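PDB 4G1P: Cys-Gly metallodipeptidase DUG1 from Saccharomyces cerevisiae, which hydrolyses Cys-Gly as a metal-dependent dipeptidase and serves as the catalytic component of the complex that degrades glutathione. Local coordinates for residues 61-66 against 80-85; 207-212 against 408-413; 440-445 against 459-464. All coordinates share one frame; numbering follows the deposited sequence.

Contact 1 (61-66 against 80-85)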
loop_
_atom_site.group_PDB
_atom_site.type_symbol
_atom_site.label_atom_id
_atom_site.label_comp_id
_atom_site.label_asym_id
_atom_site.label_seq_id
_atom_site.Cartn_x
_atom_site.Cartn_y
_atom_site.Cartn_z
ATOM N N ILE A 61 -2.901 -4.003 -42.001
ATOM C CA ILE A 61 -2.674 -3.662 -40.612
ATOM C C ILE A 61 -3.833 -2.846 -40.048
ATOM O O ILE A 61 -4.263 -1.867 -40.644
ATOM C CB ILE A 61 -1.350 -2.910 -40.444
ATOM C CG1 ILE A 61 -0.217 -3.759 -41.033
ATOM C CG2 ILE A 61 -1.098 -2.602 -38.968
ATOM C CD1 ILE A 61 1.184 -3.175 -40.861
ATOM N N LYS A 62 -4.351 -3.267 -38.903
ATOM C CA LYS A 62 -5.473 -2.575 -38.295
ATOM C C LYS A 62 -5.262 -2.351 -36.794
ATOM O O LYS A 62 -5.131 -3.297 -36.017
ATOM C CB LYS A 62 -6.783 -3.334 -38.551
ATOM C CG LYS A 62 -7.328 -3.228 -39.982
ATOM C CD LYS A 62 -8.753 -3.818 -40.083
ATOM C CE LYS A 62 -9.683 -3.290 -38.962
ATOM N NZ LYS A 62 -11.061 -3.907 -38.938
ATOM N N MET A 63 -5.224 -1.083 -36.399
ATOM C CA MET A 63 -5.176 -0.724 -34.996
ATOM C C MET A 63 -6.602 -0.606 -34.484
ATOM O O MET A 63 -7.226 0.450 -34.577
ATOM C CB MET A 63 -4.436 0.595 -34.837
ATOM C CG MET A 63 -3.145 0.615 -35.625
ATOM S SD MET A 63 -1.975 -0.684 -35.139
ATOM C CE MET A 63 -1.176 0.072 -33.717
ATOM N N VAL A 64 -7.124 -1.700 -33.954
ATOM C CA VAL A 64 -8.538 -1.754 -33.633
ATOM C C VAL A 64 -8.828 -1.122 -32.283
ATOM O O VAL A 64 -8.210 -1.476 -31.288
ATOM C CB VAL A 64 -9.027 -3.201 -33.638
ATOM C CG1 VAL A 64 -10.496 -3.264 -33.276
ATOM C CG2 VAL A 64 -8.749 -3.847 -35.004
ATOM N N ASP A 65 -9.777 -0.192 -32.255
ATOM C CA ASP A 65 -10.159 0.514 -31.033
ATOM C C ASP A 65 -11.266 -0.212 -30.329
ATOM O O ASP A 65 -12.374 -0.244 -30.834
ATOM C CB ASP A 65 -10.694 1.885 -31.401
ATOM C CG ASP A 65 -10.740 2.842 -30.231
ATOM O OD1 ASP A 65 -11.153 2.434 -29.122
ATOM O OD2 ASP A 65 -10.365 4.021 -30.431
ATOM N N LEU A 66 -10.972 -0.788 -29.171
ATOM C CA LEU A 66 -11.981 -1.485 -28.387
ATOM C C LEU A 66 -12.991 -0.494 -27.833
ATOM O O LEU A 66 -14.114 -0.859 -27.499
ATOM C CB LEU A 66 -11.328 -2.254 -27.239
ATOM C CG LEU A 66 -10.741 -3.625 -27.572
ATOM C CD1 LEU A 66 -11.058 -4.016 -29.005
ATOM C CD2 LEU A 66 -9.242 -3.637 -27.322
ATOM N N LEU A 80 -8.922 2.605 -24.714
ATOM C CA LEU A 80 -8.174 1.372 -24.478
ATOM C C LEU A 80 -7.029 1.262 -25.478
ATOM O O LEU A 80 -7.124 1.813 -26.573
ATOM C CB LEU A 80 -9.099 0.154 -24.616
ATOM C CG LEU A 80 -10.144 -0.017 -23.511
ATOM C CD1 LEU A 80 -11.340 -0.790 -24.022
ATOM C CD2 LEU A 80 -9.552 -0.693 -22.282
ATOM N N PRO A 81 -5.942 0.556 -25.101
ATOM C CA PRO A 81 -4.863 0.202 -26.038
ATOM C C PRO A 81 -5.456 -0.543 -27.213
ATOM O O PRO A 81 -6.310 -1.390 -26.990
ATOM C CB PRO A 81 -3.999 -0.766 -25.233
ATOM C CG PRO A 81 -4.283 -0.461 -23.818
ATOM C CD PRO A 81 -5.696 0.031 -23.746
ATOM N N PRO A 82 -5.028 -0.228 -28.442
ATOM C CA PRO A 82 -5.567 -0.848 -29.660
ATOM C C PRO A 82 -5.161 -2.314 -29.799
ATOM O O PRO A 82 -4.053 -2.646 -29.398
ATOM C CB PRO A 82 -4.904 -0.033 -30.775
ATOM C CG PRO A 82 -3.655 0.472 -30.170
ATOM C CD PRO A 82 -3.987 0.764 -28.747
ATOM N N VAL A 83 -6.026 -3.173 -30.330
ATOM C CA VAL A 83 -5.607 -4.539 -30.618
ATOM C C VAL A 83 -5.029 -4.488 -32.004
ATOM O O VAL A 83 -5.582 -3.809 -32.869
ATOM C CB VAL A 83 -6.753 -5.568 -30.589
ATOM C CG1 VAL A 83 -6.230 -6.928 -30.988
ATOM C CG2 VAL A 83 -7.343 -5.659 -29.215
ATOM N N ILE A 84 -3.908 -5.171 -32.211
ATOM C CA ILE A 84 -3.167 -5.032 -33.453
ATOM C C ILE A 84 -3.379 -6.235 -34.343
ATOM O O ILE A 84 -2.935 -7.324 -34.024
ATOM C CB ILE A 84 -1.665 -4.895 -33.201
ATOM C CG1 ILE A 84 -1.374 -3.701 -32.286
ATOM C CG2 ILE A 84 -0.942 -4.749 -34.522
ATOM C CD1 ILE A 84 0.086 -3.576 -31.889
ATOM N N LEU A 85 -4.072 -6.037 -35.451
ATOM C CA LEU A 85 -4.307 -7.122 -36.386
ATOM C C LEU A 85 -3.475 -6.914 -37.641
ATOM O O LEU A 85 -3.425 -5.812 -38.185
ATOM C CB LEU A 85 -5.790 -7.208 -36.768
ATOM C CG LEU A 85 -6.868 -7.218 -35.680
ATOM C CD1 LEU A 85 -8.188 -7.476 -36.357
ATOM C CD2 LEU A 85 -6.612 -8.257 -34.597
HETATM O O HOH W 1 -8.465 0.241 -28.197
#
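Val64 and Val83 lie opposite each other as a hydrogen-bonded pair, side chains on one face of an antiparallel ladder, a hairpin with a long connection whose first strand, 61-64, is an outermost strand of the six-stranded sheet within this chain. Strand 83-88 lies inside it, with strand 162-168 on its other flank. Two hydrogen-bonded pairs carry the ladder: Lys62 with Leu85, and Val64 with Val83. Leu85 N gives Lys62 O an almost straight bond (179° at the hydrogen, 3.0 Å), while Val64 N reaches Val83 O at 2.8 Å. Between them sits the non-hydrogen-bonded pair Met63 and Ile84. Their side chains run alongside each other on the opposite face from the valines, with Met63 CE 4.0 Å from Ile84 CG1; the bends in the methionine chain bring its methyl there.

Beyond the strands, Leu66 shows how one side chain can close the end of such a ladder. Its CB meets the Leu80 methyl CD1 at 3.5 Å. With CG turned to the side of the backbone N (chi1 -82°), the fork faces the second strand: CD1 lies 4.1 Å from Val83 CG2, and CD2 touches that same valine methyl as well as Pro81 O. Leu181 of helix 178-185 packs on Leu66, Val64 and Val83, so this face of the hairpin is overlaid by a helix, whereas helix 39-55 meets Met63 and Pro82. Past the last bridge, next to a direct backbone bond between Leu80 and Gly67, a water joins the two backbones, accepting from Leu66 N at 2.9 Å and donating to Leu80 O at 2.6 Å.

Contact 2 (207-212 against 408-413)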
loop_
_atom_site.group_PDB
_atom_site.type_symbol
_atom_site.label_atom_id
_atom_site.label_comp_id
_atom_site.label_asym_id
_atom_site.label_seq_id
_atom_site.Cartn_x
_atom_site.Cartn_y
_atom_site.Cartn_z
ATOM N N LYS A 207 15.286 -26.596 -17.506
ATOM C CA LYS A 207 16.199 -27.481 -18.233
ATOM C C LYS A 207 15.588 -28.141 -19.466
ATOM O O LYS A 207 16.308 -28.547 -20.366
ATOM C CB LYS A 207 16.705 -28.581 -17.306
ATOM C CG LYS A 207 16.985 -28.126 -15.876
ATOM C CD LYS A 207 16.633 -29.229 -14.877
ATOM C CE LYS A 207 17.081 -28.859 -13.477
ATOM N NZ LYS A 207 18.516 -28.459 -13.476
ATOM N N LYS A 208 14.266 -28.252 -19.503
ATOM C CA LYS A 208 13.606 -29.031 -20.532
ATOM C C LYS A 208 12.370 -28.326 -21.087
ATOM O O LYS A 208 11.468 -27.966 -20.335
ATOM C CB LYS A 208 13.208 -30.388 -19.962
ATOM C CG LYS A 208 12.770 -31.393 -21.017
ATOM C CD LYS A 208 12.259 -32.672 -20.375
ATOM C CE LYS A 208 11.875 -33.714 -21.421
ATOM N NZ LYS A 208 11.430 -34.970 -20.751
ATOM N N PRO A 209 12.324 -28.145 -22.417
ATOM C CA PRO A 209 11.202 -27.490 -23.096
ATOM C C PRO A 209 9.903 -28.255 -22.916
ATOM O O PRO A 209 9.925 -29.453 -22.646
ATOM C CB PRO A 209 11.627 -27.492 -24.569
ATOM C CG PRO A 209 12.665 -28.553 -24.670
ATOM C CD PRO A 209 13.369 -28.574 -23.357
ATOM N N VAL A 210 8.783 -27.558 -23.043
ATOM C CA VAL A 210 7.474 -28.166 -22.840
ATOM C C VAL A 210 6.509 -27.678 -23.906
ATOM O O VAL A 210 6.744 -26.671 -24.566
ATOM C CB VAL A 210 6.858 -27.832 -21.429
ATOM C CG1 VAL A 210 7.862 -28.056 -20.324
ATOM C CG2 VAL A 210 6.361 -26.410 -21.378
ATOM N N LEU A 211 5.422 -28.404 -24.082
ATOM C CA LEU A 211 4.299 -27.861 -24.819
ATOM C C LEU A 211 3.109 -27.884 -23.866
ATOM O O LEU A 211 2.946 -28.815 -23.060
ATOM C CB LEU A 211 4.036 -28.651 -26.101
ATOM C CG LEU A 211 5.209 -28.645 -27.087
ATOM C CD1 LEU A 211 4.875 -29.475 -28.291
ATOM C CD2 LEU A 211 5.566 -27.225 -27.509
ATOM N N THR A 212 2.301 -26.836 -23.928
ATOM C CA THR A 212 1.316 -26.630 -22.903
ATOM C C THR A 212 -0.069 -26.857 -23.443
ATOM O O THR A 212 -0.461 -26.254 -24.434
ATOM C CB THR A 212 1.472 -25.245 -22.271
ATOM O OG1 THR A 212 2.737 -25.195 -21.599
ATOM C CG2 THR A 212 0.361 -24.978 -21.258
ATOM N N LEU A 408 13.609 -31.062 -32.859
ATOM C CA LEU A 408 14.619 -30.622 -33.802
ATOM C C LEU A 408 15.601 -29.637 -33.195
ATOM O O LEU A 408 16.799 -29.761 -33.410
ATOM C CB LEU A 408 13.947 -29.973 -35.003
ATOM C CG LEU A 408 14.893 -29.393 -36.041
ATOM C CD1 LEU A 408 15.751 -30.517 -36.609
ATOM C CD2 LEU A 408 14.086 -28.706 -37.132
ATOM N N VAL A 409 15.095 -28.666 -32.437
ATOM C CA VAL A 409 15.921 -27.581 -31.920
ATOM C C VAL A 409 16.617 -27.960 -30.621
ATOM O O VAL A 409 17.814 -27.737 -30.461
ATOM C CB VAL A 409 15.090 -26.295 -31.680
ATOM C CG1 VAL A 409 15.944 -25.201 -31.059
ATOM C CG2 VAL A 409 14.449 -25.812 -32.974
ATOM N N TYR A 410 15.871 -28.523 -29.683
ATOM C CA TYR A 410 16.444 -28.839 -28.378
ATOM C C TYR A 410 16.895 -30.293 -28.205
ATOM O O TYR A 410 17.331 -30.681 -27.123
ATOM C CB TYR A 410 15.469 -28.476 -27.263
ATOM C CG TYR A 410 15.189 -27.005 -27.120
ATOM C CD1 TYR A 410 16.094 -26.166 -26.488
ATOM C CD2 TYR A 410 13.994 -26.457 -27.590
ATOM C CE1 TYR A 410 15.822 -24.820 -26.333
ATOM C CE2 TYR A 410 13.714 -25.114 -27.450
ATOM C CZ TYR A 410 14.629 -24.296 -26.818
ATOM O OH TYR A 410 14.351 -22.953 -26.669
ATOM N N GLY A 411 16.781 -31.098 -29.257
ATOM C CA GLY A 411 17.302 -32.454 -29.233
ATOM C C GLY A 411 16.631 -33.429 -28.281
ATOM O O GLY A 411 17.131 -34.537 -28.085
ATOM N N VAL A 412 15.519 -33.022 -27.670
ATOM C CA VAL A 412 14.700 -33.928 -26.861
ATOM C C VAL A 412 13.257 -33.649 -27.196
ATOM O O VAL A 412 12.948 -32.618 -27.778
ATOM C CB VAL A 412 14.876 -33.710 -25.346
ATOM C CG1 VAL A 412 16.238 -34.177 -24.886
ATOM C CG2 VAL A 412 14.670 -32.241 -24.991
ATOM N N ASP A 413 12.368 -34.564 -26.845
ATOM C CA ASP A 413 10.946 -34.300 -27.016
ATOM C C ASP A 413 10.454 -33.535 -25.794
ATOM O O ASP A 413 10.876 -33.803 -24.672
ATOM C CB ASP A 413 10.155 -35.595 -27.238
ATOM C CG ASP A 413 10.487 -36.271 -28.571
ATOM O OD1 ASP A 413 10.198 -35.680 -29.639
ATOM O OD2 ASP A 413 11.027 -37.401 -28.555
HETATM O O HOH W 2 10.242 -36.321 -23.494
#
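Pro209 presses its ring against the beginning of the Tyr410 side chain, and this pair forms the heart of the contact. The tip of the pyrrolidine does most of the touching: Pro209 CG stands 3.8 Å from Tyr410 CB and equally near the ring carbons CG and CD2. Pro209 CB follows, 4.0 Å from Tyr410 CD2. The two side chains run past one another in opposite directions, the phenol continuing beyond the proline, and the ring meets the proline obliquely. Trp203 joins this cluster, packing on Pro209 and making an edge-to-face contact with Tyr410.

The setting is an alpha/beta unit in which helix 397-410 leads through a short turn into strand 415-419, itself a parallel neighbour of strand 210-226. Pro209 immediately precedes that latter strand and so meets the turn as the helix ends. Gly411 breaks the helical course with a positive phi of 66°, after which Val412 brings CG2 to 4.2 Å from Pro209 CG.

Lys208 contributes at its far end. Its CG is trans to the backbone N (chi1 -168°), and the chain stays extended from there, carrying CE to 3.4 Å from Asp413 O. No direct hydrogen bond crosses the contact. Instead, a water donates to Asp413 O at 2.9 Å and accepts only weakly from Lys208 NZ. The stronger partners of this ammonium group are carboxylates beyond the two segments, since it forms salt bridges with Asp415 and Glu286.

Contact 3 (440-445 against 459-464)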
loop_
_atom_site.group_PDB
_atom_site.type_symbol
_atom_site.label_atom_id
_atom_site.label_comp_id
_atom_site.label_asym_id
_atom_site.label_seq_id
_atom_site.Cartn_x
_atom_site.Cartn_y
_atom_site.Cartn_z
ATOM N N LEU A 440 2.940 -22.384 -26.953
ATOM C CA LEU A 440 4.358 -22.630 -27.229
ATOM C C LEU A 440 5.230 -21.721 -26.379
ATOM O O LEU A 440 5.664 -20.663 -26.837
ATOM C CB LEU A 440 4.659 -22.325 -28.698
ATOM C CG LEU A 440 5.668 -23.157 -29.489
ATOM C CD1 LEU A 440 6.119 -22.392 -30.706
ATOM C CD2 LEU A 440 6.850 -23.610 -28.657
ATOM N N PRO A 441 5.509 -22.140 -25.146
ATOM C CA PRO A 441 6.299 -21.336 -24.201
ATOM C C PRO A 441 7.680 -20.992 -24.741
ATOM O O PRO A 441 8.389 -21.847 -25.257
ATOM C CB PRO A 441 6.452 -22.264 -22.996
ATOM C CG PRO A 441 6.336 -23.638 -23.567
ATOM C CD PRO A 441 5.301 -23.515 -24.669
ATOM N N MET A 442 8.070 -19.735 -24.622
ATOM C CA MET A 442 9.423 -19.388 -24.983
ATOM C C MET A 442 10.347 -19.572 -23.801
ATOM O O MET A 442 11.327 -20.315 -23.883
ATOM C CB MET A 442 9.515 -17.956 -25.482
ATOM C CG MET A 442 10.939 -17.497 -25.715
ATOM S SD MET A 442 10.967 -16.164 -26.899
ATOM C CE MET A 442 11.084 -17.067 -28.449
ATOM N N GLY A 443 10.038 -18.896 -22.699
ATOM C CA GLY A 443 10.970 -18.828 -21.591
ATOM C C GLY A 443 10.925 -19.942 -20.557
ATOM O O GLY A 443 10.178 -20.926 -20.687
ATOM N N ARG A 444 11.743 -19.769 -19.518
ATOM C CA ARG A 444 11.847 -20.729 -18.427
ATOM C C ARG A 444 10.947 -20.338 -17.269
ATOM O O ARG A 444 10.458 -19.213 -17.207
ATOM C CB ARG A 444 13.289 -20.838 -17.950
ATOM C CG ARG A 444 14.294 -20.953 -19.079
ATOM C CD ARG A 444 15.654 -21.293 -18.538
ATOM N NE ARG A 444 16.672 -21.320 -19.583
ATOM C CZ ARG A 444 17.977 -21.391 -19.341
ATOM N NH1 ARG A 444 18.415 -21.439 -18.083
ATOM N NH2 ARG A 444 18.845 -21.403 -20.347
ATOM N N GLY A 445 10.732 -21.271 -16.347
ATOM C CA GLY A 445 9.799 -21.051 -15.256
ATOM C C GLY A 445 10.351 -20.186 -14.142
ATOM O O GLY A 445 9.666 -19.939 -13.151
ATOM N N SER A 459 19.260 -18.310 -24.872
ATOM C CA SER A 459 19.090 -19.657 -25.416
ATOM C C SER A 459 17.630 -19.971 -25.680
ATOM O O SER A 459 17.307 -20.619 -26.667
ATOM C CB SER A 459 19.704 -20.717 -24.504
ATOM O OG SER A 459 18.998 -20.793 -23.284
ATOM N N ASN A 460 16.747 -19.497 -24.806
ATOM C CA ASN A 460 15.302 -19.646 -25.026
ATOM C C ASN A 460 14.780 -18.695 -26.091
ATOM O O ASN A 460 13.853 -19.015 -26.836
ATOM C CB ASN A 460 14.535 -19.435 -23.728
ATOM C CG ASN A 460 14.739 -20.567 -22.753
ATOM O OD1 ASN A 460 15.828 -20.727 -22.196
ATOM N ND2 ASN A 460 13.692 -21.359 -22.532
ATOM N N PHE A 461 15.388 -17.521 -26.157
ATOM C CA PHE A 461 15.012 -16.546 -27.156
ATOM C C PHE A 461 15.314 -17.118 -28.532
ATOM O O PHE A 461 14.421 -17.246 -29.365
ATOM C CB PHE A 461 15.755 -15.232 -26.921
ATOM C CG PHE A 461 15.325 -14.134 -27.818
ATOM C CD1 PHE A 461 13.996 -13.998 -28.166
ATOM C CD2 PHE A 461 16.251 -13.230 -28.327
ATOM C CE1 PHE A 461 13.584 -12.982 -29.018
ATOM C CE2 PHE A 461 15.850 -12.197 -29.174
ATOM C CZ PHE A 461 14.515 -12.072 -29.515
ATOM N N VAL A 462 16.568 -17.493 -28.752
ATOM C CA VAL A 462 16.970 -18.054 -30.033
ATOM C C VAL A 462 16.324 -19.418 -30.277
ATOM O O VAL A 462 15.743 -19.653 -31.342
ATOM C CB VAL A 462 18.498 -18.173 -30.151
ATOM C CG1 VAL A 462 18.875 -18.922 -31.417
ATOM C CG2 VAL A 462 19.136 -16.787 -30.118
ATOM N N GLY A 463 16.410 -20.301 -29.285
ATOM C CA GLY A 463 15.790 -21.612 -29.379
ATOM C C GLY A 463 14.306 -21.538 -29.689
ATOM O O GLY A 463 13.784 -22.327 -30.495
ATOM N N GLY A 464 13.626 -20.576 -29.062
ATOM C CA GLY A 464 12.196 -20.422 -29.232
ATOM C C GLY A 464 11.839 -19.918 -30.617
ATOM O O GLY A 464 10.783 -20.252 -31.164
#
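The loop that follows strand 437-439, an outermost strand of the six-stranded sheet in this chain, folds back on the first turns of helix 458-477, chiefly through Met442, Arg444 and Asn460. The residues linking the two segments include His450, a zinc ligand, so the contact closes the base of a metal-bearing loop in this M20 peptidase.

Asn460 is the hub, and it works at both ends of its amide. ND2 donates to Met442 O at 2.9 Å, a fairly straight bond (163° at the hydrogen) that lies close to the amide plane. On the other end, OD1 accepts from Arg444 NE at 2.8 Å, with the donor tilted out of the carbonyl plane. The two side chains cross at roughly a right angle, and their flat groups are turned 53° from each other. The guanidinium also reaches along its own plane to the helix start, where Arg444 NH2 donates to Ser459 OG at 3.0 Å.

Met442 packs further along the helix. Its CG lies opposite the backbone N (chi1 173°), which sends the chain over the helix backbone: CG is 3.5 Å from Asn460 O, and SD comes to the edge of the Phe461 ring, 3.9 Å from CD1, as a Met-aromatic contact. The bend at the sulfur then lays CE against Gly464 CA at 3.6 Å, where no side chain intervenes. Ser144 of helix 135-154 packs on both Met442 and Phe461.

With a donor bond and an acceptor bond at its two ends, the Asn460 amide has a defined flip. Asp457 OD2, in a salt bridge, and Asn460 OD1 both gather at Arg444 NE, whose single N-H they must share, and the carboxylate would be expected to stabilise the arginine's positive charge beside the amino end of the helix.

Contacts 2 and 3 are neighbours, their centres about 10 Å apart, and they share an interface: Pro441 packs on Val210, while the hydroxyl of Tyr410 packs against the backbone of Gly463 and Gly464, with Tyr410 OH 3.3 Å from Gly463 C. Contact 1 stands apart toward the other margin of the six-stranded sheet, its nearest atoms about 17 Å from contact 3 and about 21 Å from contact 2. Contacts 1 and 3 nevertheless both approach the catalytic centre. The side chain of Pro81 is about 6 Å from that of Asp104, a probable active-site residue, and the Met442 side chain is about 10 Å from a bound zinc ion. Contact 2 lies away from these sites.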